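Local coordinates for conserved hypothetical secreted protein (Helicobacter pylori, PDB 4RNZ) that probably cleaves peptidoglycan peptides as a zinc-dependent M23-family metallopeptidase that helps determine the shape of the bacterial cell, at residues F189-P194 / L314-T319; T198-P203 / V222-K227; I232-D237 / L262-M267; Y249-E254 / S268-G273. All blocks are in the same frame, centred on the assembly; numbering follows the deposited sequence.

Overall arrangement
All four contacts lie in the M23 peptidase part of the chain, built on a curled antiparallel sheet and a smaller three-stranded one. Contact 1 closes the longest loop, from 189-194 to 314-319, and the other three are nested within it. Contact 2, which holds the zinc ligand Asp223, comes first inside that loop; contacts 3 and 4 follow and interlock, because their segments alternate along the chain. Contacts 3 and 4, centres 9 Å apart, meet where strand 252-257 pairs with strand 260-267. Contact 1 touches contact 2 through Tyr224 and contact 3 through probable backbone hydrogen bonds, with centres 16 and 12 Å away, so the connecting loops are tied directly to the metal-bearing sheet.

Contact 1. Residues F189-P194 / L314-T319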
loop_
_atom_site.group_PDB
_atom_site.type_symbol
_atom_site.label_atom_id
_atom_site.label_comp_id
_atom_site.label_asym_id
_atom_site.label_seq_id
_atom_site.Cartn_x
_atom_site.Cartn_y
_atom_site.Cartn_z
ATOM N N PHE A 189 -1.459 2.058 13.913
ATOM C CA PHE A 189 -0.324 1.269 14.357
ATOM C C PHE A 189 0.556 2.249 15.097
ATOM O O PHE A 189 0.672 3.385 14.686
ATOM C CB PHE A 189 0.422 0.705 13.152
ATOM C CG PHE A 189 -0.386 -0.268 12.349
ATOM C CD1 PHE A 189 -0.358 -1.628 12.649
ATOM C CD2 PHE A 189 -1.190 0.171 11.303
ATOM C CE1 PHE A 189 -1.123 -2.540 11.927
ATOM C CE2 PHE A 189 -1.961 -0.736 10.574
ATOM C CZ PHE A 189 -1.922 -2.090 10.885
ATOM N N LEU A 190 1.127 1.845 16.218
ATOM C CA LEU A 190 2.058 2.723 16.945
ATOM C C LEU A 190 3.421 2.133 16.632
ATOM O O LEU A 190 3.811 1.130 17.214
ATOM C CB LEU A 190 1.779 2.715 18.457
ATOM C CG LEU A 190 0.316 2.990 18.874
ATOM C CD1 LEU A 190 -0.018 2.487 20.282
ATOM C CD2 LEU A 190 -0.048 4.462 18.742
ATOM N N LEU A 191 4.095 2.717 15.664
ATOM C CA LEU A 191 5.422 2.282 15.288
ATOM C C LEU A 191 6.474 3.009 16.113
ATOM O O LEU A 191 6.257 4.124 16.557
ATOM C CB LEU A 191 5.662 2.569 13.811
ATOM C CG LEU A 191 4.761 1.859 12.814
ATOM C CD1 LEU A 191 5.261 2.185 11.418
ATOM C CD2 LEU A 191 4.766 0.366 13.079
ATOM N N GLU A 192 7.615 2.370 16.293
ATOM C CA GLU A 192 8.744 2.966 17.025
ATOM C C GLU A 192 9.883 3.157 16.059
ATOM O O GLU A 192 10.109 2.326 15.191
ATOM C CB GLU A 192 9.224 2.028 18.124
ATOM C CG GLU A 192 8.325 2.017 19.330
ATOM C CD GLU A 192 8.792 1.077 20.424
ATOM O OE1 GLU A 192 9.789 0.321 20.246
ATOM O OE2 GLU A 192 8.140 1.091 21.491
ATOM N N THR A 193 10.609 4.248 16.224
ATOM C CA THR A 193 11.789 4.505 15.447
ATOM C C THR A 193 12.759 3.337 15.629
ATOM O O THR A 193 13.062 2.987 16.748
ATOM C CB THR A 193 12.433 5.795 15.937
ATOM O OG1 THR A 193 11.513 6.868 15.745
ATOM C CG2 THR A 193 13.685 6.073 15.192
ATOM N N PRO A 194 13.226 2.723 14.516
ATOM C CA PRO A 194 13.921 1.433 14.570
ATOM C C PRO A 194 15.428 1.494 14.749
ATOM O O PRO A 194 16.061 0.449 14.761
ATOM C CB PRO A 194 13.611 0.814 13.196
ATOM C CG PRO A 194 13.460 1.976 12.290
ATOM C CD PRO A 194 12.882 3.098 13.132
ATOM N N LEU A 314 6.890 8.126 9.240
ATOM C CA LEU A 314 6.845 9.095 10.318
ATOM C C LEU A 314 5.431 9.384 10.784
ATOM O O LEU A 314 5.208 9.607 11.972
ATOM C CB LEU A 314 7.560 10.372 9.898
ATOM C CG LEU A 314 9.045 10.198 9.544
ATOM C CD1 LEU A 314 9.674 11.579 9.502
ATOM C CD2 LEU A 314 9.837 9.281 10.485
ATOM N N GLY A 315 4.465 9.317 9.873
ATOM C CA GLY A 315 3.069 9.446 10.251
ATOM C C GLY A 315 2.580 8.455 11.279
ATOM O O GLY A 315 1.585 8.714 11.957
ATOM N N TYR A 316 3.250 7.311 11.408
ATOM C CA TYR A 316 2.844 6.293 12.374
ATOM C C TYR A 316 3.752 6.204 13.581
ATOM O O TYR A 316 3.525 5.350 14.462
ATOM C CB TYR A 316 2.889 4.916 11.738
ATOM C CG TYR A 316 1.759 4.569 10.829
ATOM C CD1 TYR A 316 0.518 4.160 11.346
ATOM C CD2 TYR A 316 1.935 4.579 9.453
ATOM C CE1 TYR A 316 -0.522 3.804 10.501
ATOM C CE2 TYR A 316 0.908 4.221 8.603
ATOM C CZ TYR A 316 -0.317 3.829 9.129
ATOM O OH TYR A 316 -1.328 3.477 8.260
ATOM N N ILE A 317 4.823 6.994 13.605
ATOM C CA ILE A 317 5.667 7.011 14.800
ATOM C C ILE A 317 5.134 8.083 15.738
ATOM O O ILE A 317 5.228 9.255 15.460
ATOM C CB ILE A 317 7.138 7.216 14.444
ATOM C CG1 ILE A 317 7.610 5.980 13.663
ATOM C CG2 ILE A 317 7.969 7.404 15.708
ATOM C CD1 ILE A 317 9.036 6.028 13.187
ATOM N N ARG A 318 4.481 7.645 16.786
ATOM C CA ARG A 318 3.745 8.496 17.697
ATOM C C ARG A 318 3.438 7.642 18.893
ATOM O O ARG A 318 3.553 6.449 18.814
ATOM C CB ARG A 318 2.432 8.944 17.073
ATOM C CG ARG A 318 1.383 7.842 16.935
ATOM C CD ARG A 318 0.654 7.903 15.605
ATOM N NE ARG A 318 0.037 6.637 15.200
ATOM C CZ ARG A 318 -0.737 6.523 14.124
ATOM N NH1 ARG A 318 -0.962 7.589 13.386
ATOM N NH2 ARG A 318 -1.300 5.364 13.793
ATOM N N THR A 319 2.974 8.243 19.972
ATOM C CA THR A 319 2.625 7.489 21.167
ATOM C C THR A 319 1.140 7.351 21.358
ATOM O O THR A 319 0.670 6.427 21.983
ATOM C CB THR A 319 3.174 8.160 22.420
ATOM O OG1 THR A 319 4.546 8.488 22.221
ATOM C CG2 THR A 319 3.054 7.236 23.551
HETATM O O HOH W 1 6.660 5.778 18.860
#
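Phe189 and Tyr316 run side by side and point the same way, yet their rings are turned steeply against each other. The planes meet at 70° with centroids 5.9 Å apart, which defines an offset edge-to-face pair in which Phe189 presents its edge to the face of Tyr316. The closest ring atoms are Phe189 CD2 and Tyr316 CE1, at 3.8 Å. Leu191 approaches Tyr316 obliquely, CD1 lying 3.6 Å from Tyr316 CB, and its CB also meets Ile317 CG1. Ile317 crosses Thr193 at about a right angle; with CG2 anti to its backbone N, this methyl comes within 3.6 Å of Thr193 OG1. These side chains join two irregular connections of the M23 peptidase fold: the one leading into strand 199-202 and the one between strand 309-311 and helix 326-348. Leu191 also touches Val304 and Leu262, residues of two neighbouring strands of the main sheet. The backbones are linked by Leu191 N to Tyr316 O, a bond of 2.9 Å and 157°. Arg318 NH2 donates to Phe189 O over 2.9 Å, though the carbonyl oxygen stands 31° out of the guanidinium plane, while NH1 of the same group forms a salt bridge with Glu185. High B factors mark Arg318 as poorly ordered. A water donates to both Leu191 O and Arg318 O, bridging the segments beside Ile317.

Contact 2. Residues T198-P203 / V222-K227. With ZN (zinc ion), chain B.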
loop_
_atom_site.group_PDB
_atom_site.type_symbol
_atom_site.label_atom_id
_atom_site.label_comp_id
_atom_site.label_asym_id
_atom_site.label_seq_id
_atom_site.Cartn_x
_atom_site.Cartn_y
_atom_site.Cartn_z
ATOM N N THR A 198 21.560 9.778 13.621
ATOM C CA THR A 198 22.208 11.064 13.847
ATOM C C THR A 198 21.384 12.168 13.196
ATOM O O THR A 198 21.188 13.243 13.781
ATOM C CB THR A 198 23.656 11.058 13.327
ATOM O OG1 THR A 198 23.687 10.671 11.961
ATOM C CG2 THR A 198 24.499 10.050 14.110
ATOM N N ARG A 199 20.864 11.894 12.001
ATOM C CA ARG A 199 19.860 12.759 11.393
ATOM C C ARG A 199 19.094 11.952 10.332
ATOM O O ARG A 199 19.559 10.927 9.866
ATOM C CB ARG A 199 20.515 14.003 10.748
ATOM C CG ARG A 199 21.229 13.672 9.456
ATOM C CD ARG A 199 22.260 14.694 8.999
ATOM N NE ARG A 199 22.740 14.258 7.690
ATOM C CZ ARG A 199 22.153 14.548 6.531
ATOM N NH1 ARG A 199 21.081 15.335 6.485
ATOM N NH2 ARG A 199 22.657 14.062 5.401
ATOM N N ILE A 200 17.928 12.437 9.956
ATOM C CA ILE A 200 17.202 11.883 8.821
ATOM C C ILE A 200 17.855 12.495 7.586
ATOM O O ILE A 200 17.774 13.687 7.394
ATOM C CB ILE A 200 15.709 12.223 8.945
ATOM C CG1 ILE A 200 15.149 11.396 10.097
ATOM C CG2 ILE A 200 14.967 11.989 7.636
ATOM C CD1 ILE A 200 13.695 11.621 10.438
ATOM N N SER A 201 18.569 11.699 6.792
ATOM C CA SER A 201 19.248 12.243 5.593
ATOM C C SER A 201 18.314 12.390 4.395
ATOM O O SER A 201 18.624 13.085 3.447
ATOM C CB SER A 201 20.449 11.389 5.202
ATOM O OG SER A 201 20.053 10.053 5.029
ATOM N N SER A 202 17.165 11.737 4.423
ATOM C CA SER A 202 16.218 11.893 3.341
ATOM C C SER A 202 14.847 11.421 3.797
ATOM O O SER A 202 14.669 10.243 4.082
ATOM C CB SER A 202 16.666 11.107 2.106
ATOM O OG SER A 202 15.821 11.418 1.012
ATOM N N PRO A 203 13.879 12.344 3.887
ATOM C CA PRO A 203 12.567 11.916 4.336
ATOM C C PRO A 203 11.764 11.249 3.219
ATOM O O PRO A 203 12.210 11.149 2.077
ATOM C CB PRO A 203 11.908 13.237 4.765
ATOM C CG PRO A 203 12.499 14.246 3.844
ATOM C CD PRO A 203 13.915 13.791 3.589
ATOM N N VAL A 222 12.240 6.343 4.759
ATOM C CA VAL A 222 13.000 7.361 5.481
ATOM C C VAL A 222 14.413 6.822 5.542
ATOM O O VAL A 222 14.615 5.663 5.886
ATOM C CB VAL A 222 12.484 7.556 6.917
ATOM C CG1 VAL A 222 13.356 8.564 7.666
ATOM C CG2 VAL A 222 11.042 7.999 6.902
ATOM N N ASP A 223 15.377 7.656 5.177
ATOM C CA ASP A 223 16.790 7.313 5.314
ATOM C C ASP A 223 17.290 7.895 6.622
ATOM O O ASP A 223 17.242 9.110 6.841
ATOM C CB ASP A 223 17.609 7.841 4.135
ATOM C CG ASP A 223 17.349 7.072 2.861
ATOM O OD1 ASP A 223 16.731 5.996 2.922
ATOM O OD2 ASP A 223 17.758 7.533 1.788
ATOM N N TYR A 224 17.732 7.005 7.501
ATOM C CA TYR A 224 18.220 7.391 8.821
ATOM C C TYR A 224 19.718 7.260 8.767
ATOM O O TYR A 224 20.221 6.148 8.611
ATOM C CB TYR A 224 17.719 6.440 9.894
ATOM C CG TYR A 224 16.250 6.521 10.276
ATOM C CD1 TYR A 224 15.740 7.591 11.012
ATOM C CD2 TYR A 224 15.377 5.473 9.956
ATOM C CE1 TYR A 224 14.408 7.632 11.383
ATOM C CE2 TYR A 224 14.058 5.505 10.330
ATOM C CZ TYR A 224 13.574 6.581 11.049
ATOM O OH TYR A 224 12.246 6.586 11.409
ATOM N N ALA A 225 20.429 8.378 8.843
ATOM C CA ALA A 225 21.894 8.325 8.920
ATOM C C ALA A 225 22.271 7.749 10.282
ATOM O O ALA A 225 21.782 8.196 11.310
ATOM C CB ALA A 225 22.505 9.708 8.724
ATOM N N ALA A 226 23.085 6.709 10.276
ATOM C CA ALA A 226 23.542 6.095 11.501
ATOM C C ALA A 226 24.908 5.496 11.301
ATOM O O ALA A 226 25.317 5.227 10.188
ATOM C CB ALA A 226 22.588 5.013 11.928
ATOM N N LYS A 227 25.576 5.231 12.406
ATOM C CA LYS A 227 26.876 4.578 12.394
ATOM C C LYS A 227 26.794 3.163 11.905
ATOM O O LYS A 227 25.866 2.409 12.241
ATOM C CB LYS A 227 27.480 4.582 13.800
ATOM C CG LYS A 227 28.796 3.827 13.895
ATOM C CD LYS A 227 29.606 4.250 15.102
ATOM C CE LYS A 227 31.013 3.686 15.030
ATOM N NZ LYS A 227 31.919 4.502 15.881
HETATM ZN ZN ZN B . 15.903 5.474 1.208
HETATM O O HOH W 2 19.792 9.473 2.358
#
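Backbone hydrogen bonds join Ser202 to Asp223 and Thr198 to Ala225 in antiparallel fashion. Asp223 N points at Ser202 O over 2.9 Å with a straight 180° N-H...O angle, in the carbonyl plane, whereas Ser201 N reaches Asp223 O at a bent 131°. Farther along, Ala225 N donates to Arg199 O, and Ala225 O accepts from Thr198 N at 2.8 Å. Placed between its own backbone N and carbonyl carbon (chi1 55°), Thr198 OG1 adds a weak bond to that same oxygen. Ile200 and Tyr224 form a non-hydrogen-bonded pair, after which the register slips by one residue: Ser201 and Ser202 both face Asp223, a classic beta bulge in the edge strand of the M23 catalytic sheet. Apolar contacts gather beside Ile200. Its CG1 lies alongside the Tyr224 ring, 4.0 Å from CD1, and its CG2 meets Val222 CG1 at 3.8 Å; that Val222 methyl in turn sits over the centre of one face of the tyrosine ring. Metal coordination belongs to Asp223, whose OD1 binds the zinc ion at 2.0 Å together with Glu34, His219 and His301. The second carboxylate oxygen, OD2, accepts a 2.9 Å hydrogen bond from a water that also bonds Ser201 OG, so Ser201 is linked to the metal ligand through that water. Ser202 CB lies 3.8 Å from Asp223 OD2.

Contact 3. Residues I232-D237 / L262-M267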
loop_
_atom_site.group_PDB
_atom_site.type_symbol
_atom_site.label_atom_id
_atom_site.label_comp_id
_atom_site.label_asym_id
_atom_site.label_seq_id
_atom_site.Cartn_x
_atom_site.Cartn_y
_atom_site.Cartn_z
ATOM N N ILE A 232 19.512 -2.331 14.756
ATOM C CA ILE A 232 18.219 -2.076 14.136
ATOM C C ILE A 232 17.210 -2.963 14.837
ATOM O O ILE A 232 17.416 -4.181 14.981
ATOM C CB ILE A 232 18.227 -2.399 12.625
ATOM C CG1 ILE A 232 19.303 -1.553 11.914
ATOM C CG2 ILE A 232 16.850 -2.127 12.008
ATOM C CD1 ILE A 232 19.633 -2.028 10.514
ATOM N N HIS A 233 16.145 -2.326 15.308
ATOM C CA HIS A 233 15.090 -2.961 16.051
ATOM C C HIS A 233 13.795 -2.866 15.260
ATOM O O HIS A 233 13.505 -1.827 14.657
ATOM C CB HIS A 233 14.885 -2.253 17.386
ATOM C CG HIS A 233 16.065 -2.325 18.304
ATOM N ND1 HIS A 233 16.057 -3.074 19.459
ATOM C CD2 HIS A 233 17.282 -1.735 18.244
ATOM C CE1 HIS A 233 17.232 -2.962 20.060
ATOM N NE2 HIS A 233 17.987 -2.144 19.350
ATOM N N SER A 234 12.993 -3.917 15.292
ATOM C CA SER A 234 11.698 -3.912 14.595
ATOM C C SER A 234 10.782 -2.826 15.138
ATOM O O SER A 234 10.566 -2.729 16.342
ATOM C CB SER A 234 10.984 -5.266 14.747
ATOM O OG SER A 234 9.738 -5.250 14.063
ATOM N N ALA A 235 10.206 -2.035 14.244
ATOM C CA ALA A 235 9.301 -0.967 14.645
ATOM C C ALA A 235 7.961 -1.493 15.104
ATOM O O ALA A 235 7.158 -0.716 15.638
ATOM C CB ALA A 235 9.083 -0.014 13.498
ATOM N N SER A 236 7.709 -2.792 14.865
ATOM C CA SER A 236 6.435 -3.411 15.177
ATOM C C SER A 236 6.572 -4.918 15.403
ATOM O O SER A 236 7.611 -5.523 15.125
ATOM C CB SER A 236 5.454 -3.226 14.017
ATOM O OG SER A 236 5.862 -4.012 12.901
ATOM N N ASP A 237 5.490 -5.503 15.885
ATOM C CA ASP A 237 5.314 -6.937 15.823
ATOM C C ASP A 237 5.158 -7.290 14.372
ATOM O O ASP A 237 4.793 -6.434 13.549
ATOM C CB ASP A 237 4.038 -7.400 16.522
ATOM C CG ASP A 237 4.101 -7.284 18.032
ATOM O OD1 ASP A 237 5.151 -6.889 18.602
ATOM O OD2 ASP A 237 3.069 -7.606 18.635
ATOM N N LEU A 262 6.786 -3.707 6.249
ATOM C CA LEU A 262 7.819 -2.824 6.801
ATOM C C LEU A 262 9.176 -3.297 6.293
ATOM O O LEU A 262 9.517 -4.463 6.424
ATOM C CB LEU A 262 7.767 -2.814 8.339
ATOM C CG LEU A 262 6.478 -2.248 8.967
ATOM C CD1 LEU A 262 5.448 -3.343 9.205
ATOM C CD2 LEU A 262 6.740 -1.551 10.287
ATOM N N VAL A 263 9.940 -2.371 5.718
ATOM C CA VAL A 263 11.192 -2.692 5.021
ATOM C C VAL A 263 12.370 -2.036 5.727
ATOM O O VAL A 263 12.327 -0.854 5.994
ATOM C CB VAL A 263 11.110 -2.169 3.578
ATOM C CG1 VAL A 263 12.464 -2.212 2.870
ATOM C CG2 VAL A 263 10.057 -2.957 2.810
ATOM N N TYR A 264 13.420 -2.803 5.992
ATOM C CA TYR A 264 14.610 -2.327 6.687
ATOM C C TYR A 264 15.818 -2.687 5.855
ATOM O O TYR A 264 16.221 -3.846 5.855
ATOM C CB TYR A 264 14.730 -3.056 8.020
ATOM C CG TYR A 264 13.543 -2.886 8.917
ATOM C CD1 TYR A 264 12.418 -3.673 8.761
ATOM C CD2 TYR A 264 13.555 -1.946 9.931
ATOM C CE1 TYR A 264 11.310 -3.516 9.593
ATOM C CE2 TYR A 264 12.466 -1.785 10.766
ATOM C CZ TYR A 264 11.352 -2.581 10.604
ATOM O OH TYR A 264 10.270 -2.398 11.424
ATOM N N ALA A 265 16.402 -1.711 5.162
ATOM C CA ALA A 265 17.404 -1.992 4.137
ATOM C C ALA A 265 18.763 -1.355 4.410
ATOM O O ALA A 265 18.889 -0.403 5.185
ATOM C CB ALA A 265 16.895 -1.546 2.764
ATOM N N HIS A 266 19.745 -1.896 3.691
ATOM C CA HIS A 266 21.149 -1.553 3.748
ATOM C C HIS A 266 21.846 -2.125 4.981
ATOM O O HIS A 266 22.777 -1.527 5.485
ATOM C CB HIS A 266 21.371 -0.037 3.649
ATOM C CG HIS A 266 20.783 0.572 2.414
ATOM N ND1 HIS A 266 21.239 0.274 1.151
ATOM C CD2 HIS A 266 19.764 1.447 2.249
ATOM C CE1 HIS A 266 20.529 0.941 0.261
ATOM N NE2 HIS A 266 19.624 1.654 0.902
ATOM N N MET A 267 21.417 -3.282 5.448
ATOM C CA MET A 267 21.964 -3.834 6.667
ATOM C C MET A 267 23.370 -4.391 6.416
ATOM O O MET A 267 23.674 -4.829 5.309
ATOM C CB MET A 267 21.071 -4.943 7.197
ATOM C CG MET A 267 19.686 -4.503 7.601
ATOM S SD MET A 267 18.970 -5.763 8.646
ATOM C CE MET A 267 17.323 -5.088 8.696
HETATM O O HOH W 3 8.450 -4.466 11.738
#
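The touching backbones of 232-237 and 262-267 run nearly antiparallel, 169° apart end to end, but their closest CA pair, Ala235 and Leu262, is 8.2 Å apart, so side chains bridge the gap. Tyr264 spans it. Its CG is anti to the carbonyl carbon (chi1 -58°), which directs the ring across to 232-237; there it slides past Ile232 in the opposite direction, and CD2 lies 3.9 Å from Ile232 CG2. At the far end of Ile232, CD1 reaches Met267 CG at 3.8 Å. Leu262 fills the other end of the interface, its CD2 sitting 3.7 Å from Ser236 OG and facing Ala235 CB. This buried layer joins strand 231-233 of the small sheet, and the loop after it, to strand 260-267 of the main M23 sheet; Phe302 packs against Tyr264 from that sheet. The phenol oxygen carries the polar part: Ala235 N donates to Tyr264 OH over 2.8 Å at 165°. A water also bonds this oxygen and donates to Ser234 OG, at 2.8 Å, and to Ser236 OG. Tyr264 OH therefore has both a backbone and a water partner within the buried interface, and the water links it to two serines, which together should fix the hydroxyl end of the ring against the loop.

Contact 4. Residues Y249-E254 / S268-G273; sequences YGKVVE and SAFANG
Lys251 and Phe270 meet because each sends CG anti to its carbonyl carbon (chi1 -73° and -53°), and the lysine chain then stays extended to its amino group. The two side chains cross obliquely where strand 252-257 of the main M23 peptidase sheet passes strand 269-270, an outer strand of the small three-stranded sheet. Here the nearest CA atoms, those of Lys251 and Ser268, are 6.9 Å apart. Side chains consequently make most of the contact, with backbone atoms of Val252 and Ser268 taking part. The aliphatic part of Lys251 runs past the end of the phenyl ring: CB is 3.5 Å from Phe270 CZ, while CD lies 3.9 Å from Phe270 CE2. Val253 comes to another part of the ring, sliding past it in the opposite direction, with CG2 3.6 Å from Phe270 CD1. Between these two, the Val252 backbone meets CE1, its N lying at the ring edge and in its plane. Met243, in strand 238-243, also touches the phenyl group. Ser268 turns its own hydroxyl elsewhere, to Val289 O, but its carbonyl is engaged by the lysine: Lys251 NZ donates to Ser268 O over 3.1 Å, approaching from 49° above the carbonyl plane.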
loop_
_atom_site.group_PDB
_atom_site.type_symbol
_atom_site.label_atom_id
_atom_site.label_comp_id
_atom_site.label_asym_id
_atom_site.label_seq_id
_atom_site.Cartn_x
_atom_site.Cartn_y
_atom_site.Cartn_z
ATOM N N TYR A 249 18.906 -2.245 -2.403
ATOM C CA TYR A 249 18.690 -2.228 -0.958
ATOM C C TYR A 249 19.825 -2.888 -0.184
ATOM O O TYR A 249 19.918 -2.716 1.038
ATOM C CB TYR A 249 17.423 -2.982 -0.619
ATOM C CG TYR A 249 16.119 -2.243 -0.727
ATOM C CD1 TYR A 249 16.042 -0.862 -0.592
ATOM C CD2 TYR A 249 14.938 -2.957 -0.876
ATOM C CE1 TYR A 249 14.827 -0.206 -0.654
ATOM C CE2 TYR A 249 13.724 -2.319 -0.941
ATOM C CZ TYR A 249 13.673 -0.933 -0.823
ATOM O OH TYR A 249 12.477 -0.271 -0.877
ATOM N N GLY A 250 20.666 -3.664 -0.861
ATOM C CA GLY A 250 21.618 -4.511 -0.167
ATOM C C GLY A 250 20.897 -5.552 0.664
ATOM O O GLY A 250 19.903 -6.136 0.206
ATOM N N LYS A 251 21.370 -5.786 1.891
ATOM C CA LYS A 251 20.672 -6.695 2.805
ATOM C C LYS A 251 19.429 -6.027 3.375
ATOM O O LYS A 251 19.487 -4.891 3.849
ATOM C CB LYS A 251 21.571 -7.163 3.961
ATOM C CG LYS A 251 22.631 -8.160 3.531
ATOM C CD LYS A 251 23.502 -8.632 4.676
ATOM C CE LYS A 251 24.847 -9.110 4.168
ATOM N NZ LYS A 251 25.647 -9.591 5.319
ATOM N N VAL A 252 18.328 -6.755 3.358
ATOM C CA VAL A 252 17.051 -6.205 3.740
ATOM C C VAL A 252 16.171 -7.259 4.428
ATOM O O VAL A 252 16.213 -8.461 4.128
ATOM C CB VAL A 252 16.367 -5.559 2.508
ATOM C CG1 VAL A 252 16.294 -6.542 1.352
ATOM C CG2 VAL A 252 14.977 -5.057 2.854
ATOM N N VAL A 253 15.403 -6.800 5.398
ATOM C CA VAL A 253 14.394 -7.613 6.060
ATOM C C VAL A 253 13.069 -6.929 5.818
ATOM O O VAL A 253 12.972 -5.697 5.901
ATOM C CB VAL A 253 14.622 -7.649 7.594
ATOM C CG1 VAL A 253 13.438 -8.297 8.317
ATOM C CG2 VAL A 253 15.922 -8.364 7.918
ATOM N N GLU A 254 12.054 -7.739 5.542
ATOM C CA GLU A 254 10.696 -7.276 5.338
ATOM C C GLU A 254 9.842 -8.021 6.329
ATOM O O GLU A 254 9.975 -9.231 6.482
ATOM C CB GLU A 254 10.233 -7.542 3.892
ATOM C CG GLU A 254 11.182 -6.927 2.863
ATOM C CD GLU A 254 10.614 -6.931 1.442
ATOM O OE1 GLU A 254 9.512 -7.474 1.255
ATOM O OE2 GLU A 254 11.283 -6.383 0.530
ATOM N N SER A 268 24.223 -4.360 7.444
ATOM C CA SER A 268 25.527 -5.028 7.379
ATOM C C SER A 268 25.362 -6.472 7.809
ATOM O O SER A 268 26.150 -7.322 7.413
ATOM C CB SER A 268 26.594 -4.311 8.218
ATOM O OG SER A 268 26.164 -4.122 9.554
ATOM N N ALA A 269 24.306 -6.776 8.558
ATOM C CA ALA A 269 24.094 -8.135 9.066
ATOM C C ALA A 269 22.686 -8.304 9.608
ATOM O O ALA A 269 22.079 -7.336 10.090
ATOM C CB ALA A 269 25.106 -8.438 10.176
ATOM N N PHE A 270 22.183 -9.532 9.555
ATOM C CA PHE A 270 20.904 -9.894 10.152
ATOM C C PHE A 270 21.164 -10.450 11.542
ATOM O O PHE A 270 22.242 -10.975 11.796
ATOM C CB PHE A 270 20.206 -10.969 9.316
ATOM C CG PHE A 270 20.074 -10.614 7.859
ATOM C CD1 PHE A 270 19.304 -9.523 7.467
ATOM C CD2 PHE A 270 20.705 -11.383 6.876
ATOM C CE1 PHE A 270 19.181 -9.185 6.127
ATOM C CE2 PHE A 270 20.586 -11.055 5.534
ATOM C CZ PHE A 270 19.816 -9.959 5.158
ATOM N N ALA A 271 20.180 -10.362 12.427
ATOM C CA ALA A 271 20.305 -10.953 13.760
ATOM C C ALA A 271 20.392 -12.476 13.639
ATOM O O ALA A 271 19.631 -13.072 12.896
ATOM C CB ALA A 271 19.102 -10.592 14.622
ATOM N N ASN A 272 21.283 -13.087 14.411
ATOM C CA ASN A 272 21.351 -14.540 14.511
ATOM C C ASN A 272 20.002 -15.240 14.692
ATOM O O ASN A 272 19.229 -14.915 15.593
ATOM C CB ASN A 272 22.271 -14.950 15.665
ATOM C CG ASN A 272 22.660 -16.424 15.591
ATOM O OD1 ASN A 272 21.906 -17.307 16.009
ATOM N ND2 ASN A 272 23.831 -16.691 15.036
ATOM N N GLY A 273 19.710 -16.205 13.831
ATOM C CA GLY A 273 18.507 -16.999 13.993
ATOM C C GLY A 273 17.254 -16.382 13.413
ATOM O O GLY A 273 16.204 -17.031 13.378
#